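Local coordinates for protein nucleoside phosphorylase, putative (Trypanosoma brucei, PDB 3BJE) that acts as a homodimeric uridine phosphorylase, splitting uridine with phosphate into uracil and ribose 1-phosphate, at residues Phe135-Gly147 / Ser302-Val314. Residues are numbered along the deposited sequence; the frame is centred on the assembly and turned at random.
With R1P (1-O-phosphono-alpha-D-ribofuranose), chain C.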
loop_
_atom_site.group_PDB
_atom_site.type_symbol
_atom_site.label_atom_id
_atom_site.label_comp_id
_atom_site.label_asym_id
_atom_site.label_seq_id
_atom_site.Cartn_x
_atom_site.Cartn_y
_atom_site.Cartn_z
ATOM N N PHE A 135 27.283 9.356 -19.195
ATOM C CA PHE A 135 25.999 9.851 -18.710
ATOM C C PHE A 135 24.913 8.800 -18.807
ATOM O O PHE A 135 24.826 8.056 -19.788
ATOM C CB PHE A 135 25.567 11.083 -19.492
ATOM C CG PHE A 135 26.549 12.207 -19.415
ATOM C CD1 PHE A 135 26.746 12.889 -18.224
ATOM C CD2 PHE A 135 27.287 12.577 -20.533
ATOM C CE1 PHE A 135 27.658 13.922 -18.141
ATOM C CE2 PHE A 135 28.195 13.615 -20.463
ATOM C CZ PHE A 135 28.383 14.289 -19.266
ATOM N N PHE A 136 24.086 8.745 -17.771
ATOM C CA PHE A 136 22.888 7.939 -17.813
ATOM C C PHE A 136 21.750 8.755 -18.422
ATOM O O PHE A 136 21.510 9.886 -18.002
ATOM C CB PHE A 136 22.506 7.495 -16.407
ATOM C CG PHE A 136 21.303 6.623 -16.370
ATOM C CD1 PHE A 136 21.412 5.266 -16.632
ATOM C CD2 PHE A 136 20.050 7.159 -16.066
ATOM C CE1 PHE A 136 20.299 4.450 -16.603
ATOM C CE2 PHE A 136 18.931 6.351 -16.047
ATOM C CZ PHE A 136 19.051 4.996 -16.309
ATOM N N ASP A 137 21.066 8.171 -19.407
ATOM C CA ASP A 137 19.901 8.791 -20.055
ATOM C C ASP A 137 18.601 8.230 -19.461
ATOM O O ASP A 137 18.186 7.127 -19.807
ATOM C CB ASP A 137 19.931 8.511 -21.556
ATOM C CG ASP A 137 18.801 9.191 -22.314
ATOM O OD1 ASP A 137 17.912 9.806 -21.689
ATOM O OD2 ASP A 137 18.813 9.109 -23.560
ATOM N N PRO A 138 17.927 9.012 -18.596
ATOM C CA PRO A 138 16.691 8.545 -17.972
ATOM C C PRO A 138 15.582 8.205 -18.958
ATOM O O PRO A 138 14.711 7.406 -18.629
ATOM C CB PRO A 138 16.259 9.711 -17.076
ATOM C CG PRO A 138 17.406 10.625 -17.020
ATOM C CD PRO A 138 18.268 10.385 -18.190
ATOM N N SER A 139 15.610 8.803 -20.142
ATOM C CA SER A 139 14.560 8.549 -21.111
ATOM C C SER A 139 14.606 7.127 -21.659
ATOM O O SER A 139 13.663 6.693 -22.322
ATOM C CB SER A 139 14.612 9.570 -22.247
ATOM O OG SER A 139 15.748 9.361 -23.054
ATOM N N THR A 140 15.697 6.407 -21.385
ATOM C CA THR A 140 15.817 5.002 -21.771
ATOM C C THR A 140 14.898 4.100 -20.947
ATOM O O THR A 140 14.585 2.987 -21.367
ATOM C CB THR A 140 17.280 4.489 -21.668
ATOM O OG1 THR A 140 17.725 4.502 -20.301
ATOM C CG2 THR A 140 18.208 5.342 -22.544
ATOM N N MET A 141 14.464 4.569 -19.778
ATOM C CA MET A 141 13.572 3.792 -18.943
ATOM C C MET A 141 12.141 3.949 -19.426
ATOM O O MET A 141 11.642 5.069 -19.555
ATOM C CB MET A 141 13.682 4.250 -17.488
ATOM C CG MET A 141 15.086 4.091 -16.891
ATOM S SD MET A 141 15.651 2.364 -16.881
ATOM C CE MET A 141 14.315 1.561 -15.975
ATOM N N LYS A 142 11.498 2.814 -19.677
ATOM C CA LYS A 142 10.101 2.758 -20.099
ATOM C C LYS A 142 9.373 1.825 -19.122
ATOM O O LYS A 142 9.722 0.656 -19.010
ATOM C CB LYS A 142 9.972 2.172 -21.504
ATOM C CG LYS A 142 11.045 2.556 -22.509
ATOM C CD LYS A 142 10.971 3.981 -22.918
ATOM C CE LYS A 142 11.951 4.241 -24.070
ATOM N NZ LYS A 142 11.843 5.638 -24.554
ATOM N N ILE A 143 8.364 2.344 -18.426
ATOM C CA ILE A 143 7.663 1.597 -17.388
ATOM C C ILE A 143 6.158 1.670 -17.634
ATOM O O ILE A 143 5.593 2.761 -17.682
ATOM C CB ILE A 143 7.984 2.169 -15.994
ATOM C CG1 ILE A 143 9.505 2.199 -15.794
ATOM C CG2 ILE A 143 7.269 1.373 -14.869
ATOM C CD1 ILE A 143 9.968 2.830 -14.481
ATOM N N ILE A 144 5.513 0.522 -17.818
ATOM C CA ILE A 144 4.075 0.484 -18.032
ATOM C C ILE A 144 3.392 -0.438 -17.041
ATOM O O ILE A 144 3.723 -1.600 -16.932
ATOM C CB ILE A 144 3.712 0.047 -19.471
ATOM C CG1 ILE A 144 4.452 0.926 -20.490
ATOM C CG2 ILE A 144 2.157 0.121 -19.707
ATOM C CD1 ILE A 144 4.245 0.501 -21.933
ATOM N N ARG A 145 2.412 0.110 -16.339
ATOM C CA ARG A 145 1.546 -0.684 -15.483
ATOM C C ARG A 145 0.465 -1.338 -16.319
ATOM O O ARG A 145 -0.173 -0.673 -17.119
ATOM C CB ARG A 145 0.911 0.204 -14.418
ATOM C CG ARG A 145 -0.283 -0.424 -13.727
ATOM C CD ARG A 145 -0.653 0.322 -12.465
ATOM N NE ARG A 145 -2.039 0.046 -12.055
ATOM C CZ ARG A 145 -2.491 -1.140 -11.643
ATOM N NH1 ARG A 145 -3.769 -1.262 -11.328
ATOM N NH2 ARG A 145 -1.684 -2.209 -11.539
ATOM N N LEU A 146 0.295 -2.639 -16.145
ATOM C CA LEU A 146 -0.843 -3.371 -16.709
ATOM C C LEU A 146 -1.628 -3.919 -15.524
ATOM O O LEU A 146 -1.173 -4.825 -14.824
ATOM C CB LEU A 146 -0.414 -4.501 -17.653
ATOM C CG LEU A 146 -1.548 -5.421 -18.146
ATOM C CD1 LEU A 146 -2.735 -4.653 -18.774
ATOM C CD2 LEU A 146 -1.023 -6.459 -19.123
ATOM N N GLY A 147 -2.794 -3.318 -15.274
ATOM C CA GLY A 147 -3.527 -3.598 -14.068
ATOM C C GLY A 147 -4.987 -3.899 -14.270
ATOM O O GLY A 147 -5.434 -4.190 -15.384
ATOM N N SER A 302 7.875 8.647 -11.658
ATOM C CA SER A 302 8.632 8.365 -12.893
ATOM C C SER A 302 8.988 9.670 -13.598
ATOM O O SER A 302 10.148 9.868 -14.021
ATOM C CB SER A 302 7.877 7.416 -13.830
ATOM O OG SER A 302 7.695 6.151 -13.230
ATOM N N ASP A 303 8.007 10.562 -13.732
ATOM C CA ASP A 303 8.259 11.828 -14.393
ATOM C C ASP A 303 9.328 12.615 -13.644
ATOM O O ASP A 303 10.193 13.234 -14.262
ATOM C CB ASP A 303 6.978 12.647 -14.549
ATOM C CG ASP A 303 7.257 14.055 -15.004
ATOM O OD1 ASP A 303 7.412 14.261 -16.236
ATOM O OD2 ASP A 303 7.368 14.946 -14.135
ATOM N N MET A 304 9.269 12.581 -12.315
ATOM C CA MET A 304 10.264 13.264 -11.492
ATOM C C MET A 304 11.683 12.777 -11.811
ATOM O O MET A 304 12.618 13.586 -11.840
ATOM C CB MET A 304 9.936 13.104 -10.004
ATOM C CG MET A 304 10.992 13.670 -9.060
ATOM S SD MET A 304 10.309 13.833 -7.412
ATOM C CE MET A 304 9.448 15.394 -7.625
ATOM N N LEU A 305 11.822 11.467 -12.038
ATOM C CA LEU A 305 13.126 10.868 -12.382
ATOM C C LEU A 305 13.507 11.008 -13.856
ATOM O O LEU A 305 14.638 10.703 -14.228
ATOM C CB LEU A 305 13.157 9.385 -12.031
ATOM C CG LEU A 305 13.045 9.043 -10.563
ATOM C CD1 LEU A 305 13.005 7.528 -10.415
ATOM C CD2 LEU A 305 14.202 9.667 -9.805
ATOM N N GLY A 306 12.578 11.473 -14.686
ATOM C CA GLY A 306 12.785 11.513 -16.121
ATOM C C GLY A 306 12.587 10.197 -16.852
ATOM O O GLY A 306 12.967 10.079 -18.020
ATOM N N TYR A 307 11.977 9.220 -16.197
ATOM C CA TYR A 307 11.670 7.945 -16.820
ATOM C C TYR A 307 10.302 8.045 -17.487
ATOM O O TYR A 307 9.407 8.716 -16.958
ATOM C CB TYR A 307 11.614 6.826 -15.782
ATOM C CG TYR A 307 12.878 6.565 -14.970
ATOM C CD1 TYR A 307 14.093 7.172 -15.281
ATOM C CD2 TYR A 307 12.864 5.667 -13.911
ATOM C CE1 TYR A 307 15.244 6.905 -14.545
ATOM C CE2 TYR A 307 14.019 5.402 -13.148
ATOM C CZ TYR A 307 15.203 6.027 -13.468
ATOM O OH TYR A 307 16.356 5.769 -12.736
ATOM N N GLN A 308 10.129 7.390 -18.630
ATOM C CA GLN A 308 8.861 7.405 -19.351
ATOM C C GLN A 308 7.955 6.352 -18.749
ATOM O O GLN A 308 8.326 5.176 -18.705
ATOM C CB GLN A 308 9.077 7.099 -20.822
ATOM C CG GLN A 308 10.097 8.010 -21.483
ATOM C CD GLN A 308 10.019 7.957 -23.003
ATOM O OE1 GLN A 308 9.381 7.071 -23.576
ATOM N NE2 GLN A 308 10.639 8.932 -23.653
ATOM N N ALA A 309 6.776 6.761 -18.283
ATOM C CA ALA A 309 5.866 5.831 -17.636
ATOM C C ALA A 309 4.426 6.055 -18.069
ATOM O O ALA A 309 4.048 7.138 -18.522
ATOM C CB ALA A 309 5.988 5.916 -16.115
ATOM N N GLY A 310 3.628 5.007 -17.897
ATOM C CA GLY A 310 2.187 5.092 -18.068
ATOM C C GLY A 310 1.489 3.856 -17.538
ATOM O O GLY A 310 2.070 3.048 -16.830
ATOM N N ALA A 311 0.227 3.694 -17.901
ATOM C CA ALA A 311 -0.582 2.634 -17.312
ATOM C C ALA A 311 -1.767 2.323 -18.205
ATOM O O ALA A 311 -2.277 3.196 -18.922
ATOM C CB ALA A 311 -1.082 3.069 -15.914
ATOM N N ALA A 312 -2.194 1.070 -18.162
ATOM C CA ALA A 312 -3.400 0.640 -18.845
ATOM C C ALA A 312 -3.988 -0.444 -17.973
ATOM O O ALA A 312 -3.268 -1.331 -17.544
ATOM C CB ALA A 312 -3.093 0.096 -20.243
ATOM N N CYS A 313 -5.289 -0.378 -17.705
ATOM C CA CYS A 313 -5.903 -1.308 -16.770
ATOM C C CYS A 313 -7.199 -1.861 -17.313
ATOM O O CYS A 313 -7.994 -1.114 -17.850
ATOM C CB CYS A 313 -6.194 -0.610 -15.445
ATOM S SG CYS A 313 -4.749 0.075 -14.598
ATOM N N VAL A 314 -7.410 -3.163 -17.133
ATOM C CA VAL A 314 -8.632 -3.814 -17.542
ATOM C C VAL A 314 -9.758 -3.450 -16.563
ATOM O O VAL A 314 -9.598 -3.575 -15.350
ATOM C CB VAL A 314 -8.436 -5.367 -17.609
ATOM C CG1 VAL A 314 -9.725 -6.092 -17.996
ATOM C CG2 VAL A 314 -7.317 -5.734 -18.591
HETATM C C5 R1P C . -7.022 -4.019 -5.909
HETATM O O5 R1P C . -7.869 -5.163 -6.094
HETATM C C4 R1P C . -5.817 -4.093 -6.829
HETATM O O4 R1P C . -6.206 -4.347 -8.190
HETATM C C1 R1P C . -5.759 -3.292 -9.049
HETATM C C2 R1P C . -5.596 -2.098 -8.094
HETATM O O2 R1P C . -4.823 -0.976 -8.579
HETATM C C3 R1P C . -5.035 -2.791 -6.849
HETATM O O3 R1P C . -3.636 -3.098 -6.972
HETATM O O1 R1P C . -4.562 -3.633 -9.824
HETATM P P R1P C . -3.809 -5.058 -9.953
HETATM O O1P R1P C . -3.332 -5.232 -8.503
HETATM O O2P R1P C . -2.686 -4.788 -10.939
HETATM O O3P R1P C . -4.784 -6.116 -10.355
#
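R145 and A311 are paired on adjacent parallel strands, their side chains on the same face of the sheet, and the arginine carries the contact into the active site. Its CB packs on A311 CB at 3.8 Å, and CG still grazes the same methyl. With CG anti to the backbone N (chi1 164°), the chain runs extended to NE, which passes C313 SG at 3.7 Å. At the guanidinium, NH1 donates to O1 of the bound ribose 1-phosphate (2.9 Å); NH2 meets O2P of the same ligand at 2.8 Å, nearly straight (170°). Salt bridges from NE to E292 and from NH1 to E294 join the ligand in fixing the group's rotation, while G147 CA lies over one face, offset toward the rim. Seven backbone hydrogen bonds, from Q308 N to V314 N, join 141-147 to 308-314. At the other end, the Y307 ring is sandwiched: M141 CG makes a CH-pi contact 3.6 Å from the centroid, and L305 CB covers the opposite face; the hydroxyl bonds to E112 and H108. Within this phosphorylase fold, strand 142-151 runs between strands 45-49 and 308-318; I143 packs on helix 97-112, R145 and A311 on helix 295-305, and I144, L146 and V314 on helix 329-348.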